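Local structure of fimbrial structural subunit (Actinomyces naeslundii, 3QDH) at residues V28-T34 with A98-S104; R157-L161 with V271-V275. The protein forms the shaft of Actinomyces type 2 fimbriae, which mediate interactions with streptococci and host cells during oral biofilm development. All coordinates share one frame; numbering follows the deposited sequence.

Contact 1: residues V28-T34 with A98-S104; sequences VSSTAPT and APGKKVS
The carbonyl oxygen of Val-103 takes up two donors from the facing strand: Ser-30 N at 2.8 Å, in the carbonyl plane with an N-H...O angle of 160°, and the CA-H of Ser-29, with CA 3.2 Å from the oxygen. Both belong to an antiparallel beta ladder that joins strands 23-31 and 102-111 in the zinc-bearing domain, where the pilin folds as a CnaA-type immunoglobulin-like module. Ser-30 and Val-103 form the hydrogen-bonded pair, closed by Val-103 N to Ser-30 O at 2.9 Å, and non-hydrogen-bonded pairs lie on either side of it, Ser-29 with Ser-104 and Thr-31 with Lys-102. Beyond the regular strands the pairing continues into loop: Ala-32 N meets Lys-101 O almost straight, at 171°, and Ala-32 O receives Gly-100 N. That last donor sits within the type II turn from Ala-98 to Lys-101, whose third position, Gly-100, has the positive phi expected there.

The side chains sort by face. On one, Ser-29 CB lies against Ser-104 CB at 3.7 Å, and Thr-31 OG1 touches the lysine stem at Lys-102 CG, while the extended lysine carries its amino end away. Thr-31 OG1 stands beside the backbone N (chi1 -64°), which leaves CG2 anti to that N, and the methyl lies over the carbonyl group of Gly-100. The other face is buried: Val-103 packs on Phe-44 and Leu-64, and Ser-30 OG is bonded to Ser-5 O, so the hydroxyl has a partner within this apolar layer. There Ala-32 CB points to the turn, 3.4 Å from Lys-101 O, and also touches Val-103 CG2. Where both segments are exposed, Pro-99 CB rests 3.6 Å from Thr-34 OG1.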
loop_
_atom_site.group_PDB
_atom_site.type_symbol
_atom_site.label_atom_id
_atom_site.label_comp_id
_atom_site.label_asym_id
_atom_site.label_seq_id
_atom_site.Cartn_x
_atom_site.Cartn_y
_atom_site.Cartn_z
ATOM N N VAL A 28 -7.252 8.008 4.337
ATOM C CA VAL A 28 -8.430 8.603 3.711
ATOM C C VAL A 28 -9.050 9.549 4.731
ATOM O O VAL A 28 -9.185 9.186 5.906
ATOM C CB VAL A 28 -9.470 7.513 3.269
ATOM C CG1 VAL A 28 -10.815 8.144 2.921
ATOM C CG2 VAL A 28 -8.944 6.697 2.079
ATOM N N SER A 29 -9.398 10.761 4.311
ATOM C CA SER A 29 -10.024 11.714 5.233
ATOM C C SER A 29 -11.079 12.621 4.588
ATOM O O SER A 29 -11.015 12.938 3.400
ATOM C CB SER A 29 -8.974 12.543 5.998
ATOM O OG SER A 29 -8.350 13.483 5.155
ATOM N N SER A 30 -12.051 13.023 5.403
ATOM C CA SER A 30 -13.095 13.944 4.986
ATOM C C SER A 30 -13.329 14.966 6.102
ATOM O O SER A 30 -13.511 14.597 7.271
ATOM C CB SER A 30 -14.384 13.165 4.688
ATOM O OG SER A 30 -15.396 14.039 4.207
ATOM N N THR A 31 -13.310 16.246 5.748
ATOM C CA THR A 31 -13.549 17.298 6.737
ATOM C C THR A 31 -15.040 17.329 7.073
ATOM O O THR A 31 -15.877 17.423 6.181
ATOM C CB THR A 31 -13.096 18.674 6.219
ATOM O OG1 THR A 31 -11.677 18.658 6.013
ATOM C CG2 THR A 31 -13.446 19.770 7.234
ATOM N N ALA A 32 -15.363 17.226 8.366
ATOM C CA ALA A 32 -16.755 17.242 8.803
ATOM C C ALA A 32 -17.395 18.612 8.553
ATOM O O ALA A 32 -16.831 19.649 8.933
ATOM C CB ALA A 32 -16.860 16.843 10.286
ATOM N N PRO A 33 -18.571 18.630 7.897
ATOM C CA PRO A 33 -19.274 19.888 7.643
ATOM C C PRO A 33 -19.759 20.550 8.933
ATOM O O PRO A 33 -19.809 19.911 9.988
ATOM C CB PRO A 33 -20.479 19.460 6.797
ATOM C CG PRO A 33 -20.701 18.052 7.140
ATOM C CD PRO A 33 -19.340 17.462 7.431
ATOM N N THR A 34 -20.107 21.828 8.828
ATOM C CA THR A 34 -20.724 22.566 9.915
ATOM C C THR A 34 -22.235 22.447 9.755
ATOM O O THR A 34 -22.810 22.990 8.816
ATOM C CB THR A 34 -20.271 24.043 9.898
ATOM O OG1 THR A 34 -18.840 24.084 9.930
ATOM C CG2 THR A 34 -20.803 24.778 11.109
ATOM N N ALA A 98 -18.142 18.087 16.042
ATOM C CA ALA A 98 -16.764 18.368 15.624
ATOM C C ALA A 98 -16.676 19.021 14.236
ATOM O O ALA A 98 -15.929 18.549 13.382
ATOM C CB ALA A 98 -15.936 17.086 15.665
ATOM N N PRO A 99 -17.419 20.126 14.002
ATOM C CA PRO A 99 -17.378 20.724 12.670
ATOM C C PRO A 99 -15.969 21.192 12.295
ATOM O O PRO A 99 -15.241 21.694 13.155
ATOM C CB PRO A 99 -18.321 21.923 12.798
ATOM C CG PRO A 99 -18.300 22.257 14.268
ATOM C CD PRO A 99 -18.225 20.935 14.937
ATOM N N GLY A 100 -15.588 20.995 11.030
ATOM C CA GLY A 100 -14.252 21.358 10.546
ATOM C C GLY A 100 -13.131 20.381 10.884
ATOM O O GLY A 100 -11.978 20.597 10.496
ATOM N N LYS A 101 -13.450 19.314 11.614
ATOM C CA LYS A 101 -12.437 18.335 11.994
ATOM C C LYS A 101 -12.406 17.170 11.022
ATOM O O LYS A 101 -13.449 16.779 10.470
ATOM C CB LYS A 101 -12.655 17.825 13.425
ATOM C CG LYS A 101 -12.766 18.927 14.503
ATOM C CD LYS A 101 -11.444 19.664 14.739
ATOM C CE LYS A 101 -11.568 20.617 15.935
ATOM N NZ LYS A 101 -10.724 21.834 15.765
ATOM N N LYS A 102 -11.220 16.595 10.831
ATOM C CA LYS A 102 -11.077 15.468 9.907
ATOM C C LYS A 102 -11.514 14.116 10.453
ATOM O O LYS A 102 -11.059 13.669 11.516
ATOM C CB LYS A 102 -9.657 15.393 9.340
ATOM C CG LYS A 102 -9.390 16.439 8.265
ATOM C CD LYS A 102 -7.930 16.405 7.810
ATOM C CE LYS A 102 -7.565 17.697 7.081
ATOM N NZ LYS A 102 -6.084 17.939 7.087
ATOM N N VAL A 103 -12.421 13.482 9.708
ATOM C CA VAL A 103 -12.829 12.106 9.933
ATOM C C VAL A 103 -11.984 11.245 8.995
ATOM O O VAL A 103 -11.988 11.477 7.780
ATOM C CB VAL A 103 -14.312 11.889 9.562
ATOM C CG1 VAL A 103 -14.741 10.490 9.961
ATOM C CG2 VAL A 103 -15.223 12.973 10.203
ATOM N N SER A 104 -11.278 10.257 9.544
ATOM C CA SER A 104 -10.319 9.492 8.747
ATOM C C SER A 104 -10.223 8.008 9.088
ATOM O O SER A 104 -10.671 7.558 10.144
ATOM C CB SER A 104 -8.925 10.149 8.817
ATOM O OG SER A 104 -8.418 10.125 10.137
#

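Contact 2: residues R157-L161 with V271-V275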
loop_
_atom_site.group_PDB
_atom_site.type_symbol
_atom_site.label_atom_id
_atom_site.label_comp_id
_atom_site.label_asym_id
_atom_site.label_seq_id
_atom_site.Cartn_x
_atom_site.Cartn_y
_atom_site.Cartn_z
ATOM N N ARG A 157 2.958 2.251 -7.824
ATOM C CA ARG A 157 3.539 1.546 -8.963
ATOM C C ARG A 157 4.478 0.429 -8.540
ATOM O O ARG A 157 5.297 0.603 -7.633
ATOM C CB ARG A 157 4.256 2.517 -9.897
ATOM C CG ARG A 157 3.318 3.539 -10.513
ATOM C CD ARG A 157 3.859 4.087 -11.820
ATOM N NE ARG A 157 2.778 4.365 -12.771
ATOM C CZ ARG A 157 1.955 5.409 -12.692
ATOM N NH1 ARG A 157 2.082 6.291 -11.703
ATOM N NH2 ARG A 157 1.003 5.570 -13.602
ATOM N N TRP A 158 4.335 -0.714 -9.208
ATOM C CA TRP A 158 5.040 -1.938 -8.839
ATOM C C TRP A 158 5.556 -2.672 -10.076
ATOM O O TRP A 158 4.946 -2.621 -11.146
ATOM C CB TRP A 158 4.115 -2.854 -8.024
ATOM C CG TRP A 158 3.795 -2.286 -6.668
ATOM C CD1 TRP A 158 2.990 -1.207 -6.397
ATOM C CD2 TRP A 158 4.272 -2.754 -5.403
ATOM N NE1 TRP A 158 2.944 -0.979 -5.047
ATOM C CE2 TRP A 158 3.717 -1.912 -4.409
ATOM C CE3 TRP A 158 5.110 -3.806 -5.007
ATOM C CZ2 TRP A 158 3.978 -2.085 -3.049
ATOM C CZ3 TRP A 158 5.370 -3.975 -3.654
ATOM C CH2 TRP A 158 4.804 -3.119 -2.690
ATOM N N GLY A 159 6.690 -3.344 -9.918
ATOM C CA GLY A 159 7.262 -4.140 -10.996
ATOM C C GLY A 159 7.763 -5.475 -10.486
ATOM O O GLY A 159 7.872 -5.696 -9.276
ATOM N N ASP A 160 8.074 -6.371 -11.411
ATOM C CA ASP A 160 8.513 -7.707 -11.034
ATOM C C ASP A 160 9.973 -7.938 -11.414
ATOM O O ASP A 160 10.587 -7.117 -12.099
ATOM C CB ASP A 160 7.591 -8.775 -11.636
ATOM C CG ASP A 160 7.482 -8.686 -13.144
ATOM O OD1 ASP A 160 8.319 -8.015 -13.780
ATOM O OD2 ASP A 160 6.546 -9.301 -13.699
ATOM N N LEU A 161 10.529 -9.045 -10.939
ATOM C CA LEU A 161 11.918 -9.391 -11.206
ATOM C C LEU A 161 12.012 -10.895 -11.387
ATOM O O LEU A 161 11.508 -11.655 -10.557
ATOM C CB LEU A 161 12.815 -8.932 -10.049
ATOM C CG LEU A 161 14.325 -9.207 -10.090
ATOM C CD1 LEU A 161 15.012 -8.404 -11.185
ATOM C CD2 LEU A 161 14.949 -8.898 -8.730
ATOM N N VAL A 271 19.964 -3.942 -9.944
ATOM C CA VAL A 271 18.800 -4.285 -10.775
ATOM C C VAL A 271 17.816 -3.115 -10.938
ATOM O O VAL A 271 17.463 -2.451 -9.964
ATOM C CB VAL A 271 18.057 -5.556 -10.263
ATOM C CG1 VAL A 271 18.925 -6.797 -10.439
ATOM C CG2 VAL A 271 17.630 -5.407 -8.802
ATOM N N LYS A 272 17.388 -2.885 -12.179
ATOM C CA LYS A 272 16.435 -1.827 -12.521
ATOM C C LYS A 272 15.038 -2.415 -12.721
ATOM O O LYS A 272 14.774 -3.107 -13.711
ATOM C CB LYS A 272 16.895 -1.081 -13.783
ATOM C CG LYS A 272 15.999 0.089 -14.220
ATOM C CD LYS A 272 16.553 0.802 -15.461
ATOM C CE LYS A 272 16.306 0.004 -16.746
ATOM N NZ LYS A 272 17.151 0.452 -17.899
ATOM N N ILE A 273 14.155 -2.139 -11.764
ATOM C CA ILE A 273 12.775 -2.629 -11.792
ATOM C C ILE A 273 11.875 -1.622 -12.509
ATOM O O ILE A 273 11.831 -0.452 -12.135
ATOM C CB ILE A 273 12.234 -2.875 -10.352
ATOM C CG1 ILE A 273 13.183 -3.769 -9.536
ATOM C CG2 ILE A 273 10.806 -3.418 -10.377
ATOM C CD1 ILE A 273 13.468 -5.152 -10.131
ATOM N N GLU A 274 11.153 -2.087 -13.526
ATOM C CA GLU A 274 10.307 -1.215 -14.339
ATOM C C GLU A 274 8.837 -1.623 -14.257
ATOM O O GLU A 274 8.526 -2.764 -13.918
ATOM C CB GLU A 274 10.788 -1.189 -15.794
ATOM C CG GLU A 274 12.244 -0.748 -15.954
ATOM C CD GLU A 274 12.501 0.008 -17.247
ATOM O OE1 GLU A 274 12.125 -0.498 -18.329
ATOM O OE2 GLU A 274 13.090 1.112 -17.178
ATOM N N VAL A 275 7.944 -0.680 -14.558
ATOM C CA VAL A 275 6.502 -0.893 -14.425
ATOM C C VAL A 275 6.013 -1.876 -15.478
ATOM O O VAL A 275 6.071 -1.590 -16.671
ATOM C CB VAL A 275 5.695 0.439 -14.530
ATOM C CG1 VAL A 275 4.223 0.200 -14.236
ATOM C CG2 VAL A 275 6.228 1.466 -13.563
HETATM O O HOH W 1 11.006 -4.901 -13.984
#
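In the SpaA-like, CnaB-type domain, two beta strands from different sheets, 154-165 and 268-274, pack across each other, and Ile-273 bridges the gap with its two branches. Over these short segments the strand directions differ by 128°, and the axes approach to 5.7 Å. Ile-273 CG2 presses on the backbone of Gly-159, 3.7 Å from its CA, where the lack of a side chain lets the strands come close. The other branch is turned beside the backbone N (chi1 -52°) and delivers CD1 to Leu-161, 3.8 Å from CD1 and about as close to CB. The two side chains meet at roughly a right angle, and Val-271 extends the apolar patch along Leu-161. Leu-226 and Tyr-248 also touch Ile-273, placing this cluster in the interior of the domain.

The backbones are linked through a water rather than by a ladder. It accepts from Glu-274 N at 2.9 Å and can donate to Asp-160 O at the same distance, although it has more acceptors nearby than protons to give. Nearby, Glu-274 O receives a CA-H contact from Gly-159, while the buried Asp-160 N has no partner in the model. Past the glycine, the bent chain of Arg-157 crosses Val-275 obliquely, its CD 3.9 Å from CG2.

Overall arrangement
Contact 1 and contact 2 lie on opposite sides of the chain's centre, their own centres 37 Å apart and their nearest atoms about 16 Å apart. They follow in series, the first closing at residue 104 before the second opens at 157, as expected of two modules strung one after the other. Contact 1 joins neighbouring strands of one antiparallel sheet, whereas contact 2 packs strands of two sheets against each other. Strand 154-165, used by contact 2, also pairs with strand 118-131, whose side chains touch Val-28 and Ser-30 of contact 1. That continuity ties the two domains together, consistent with an elongated pilin shaft.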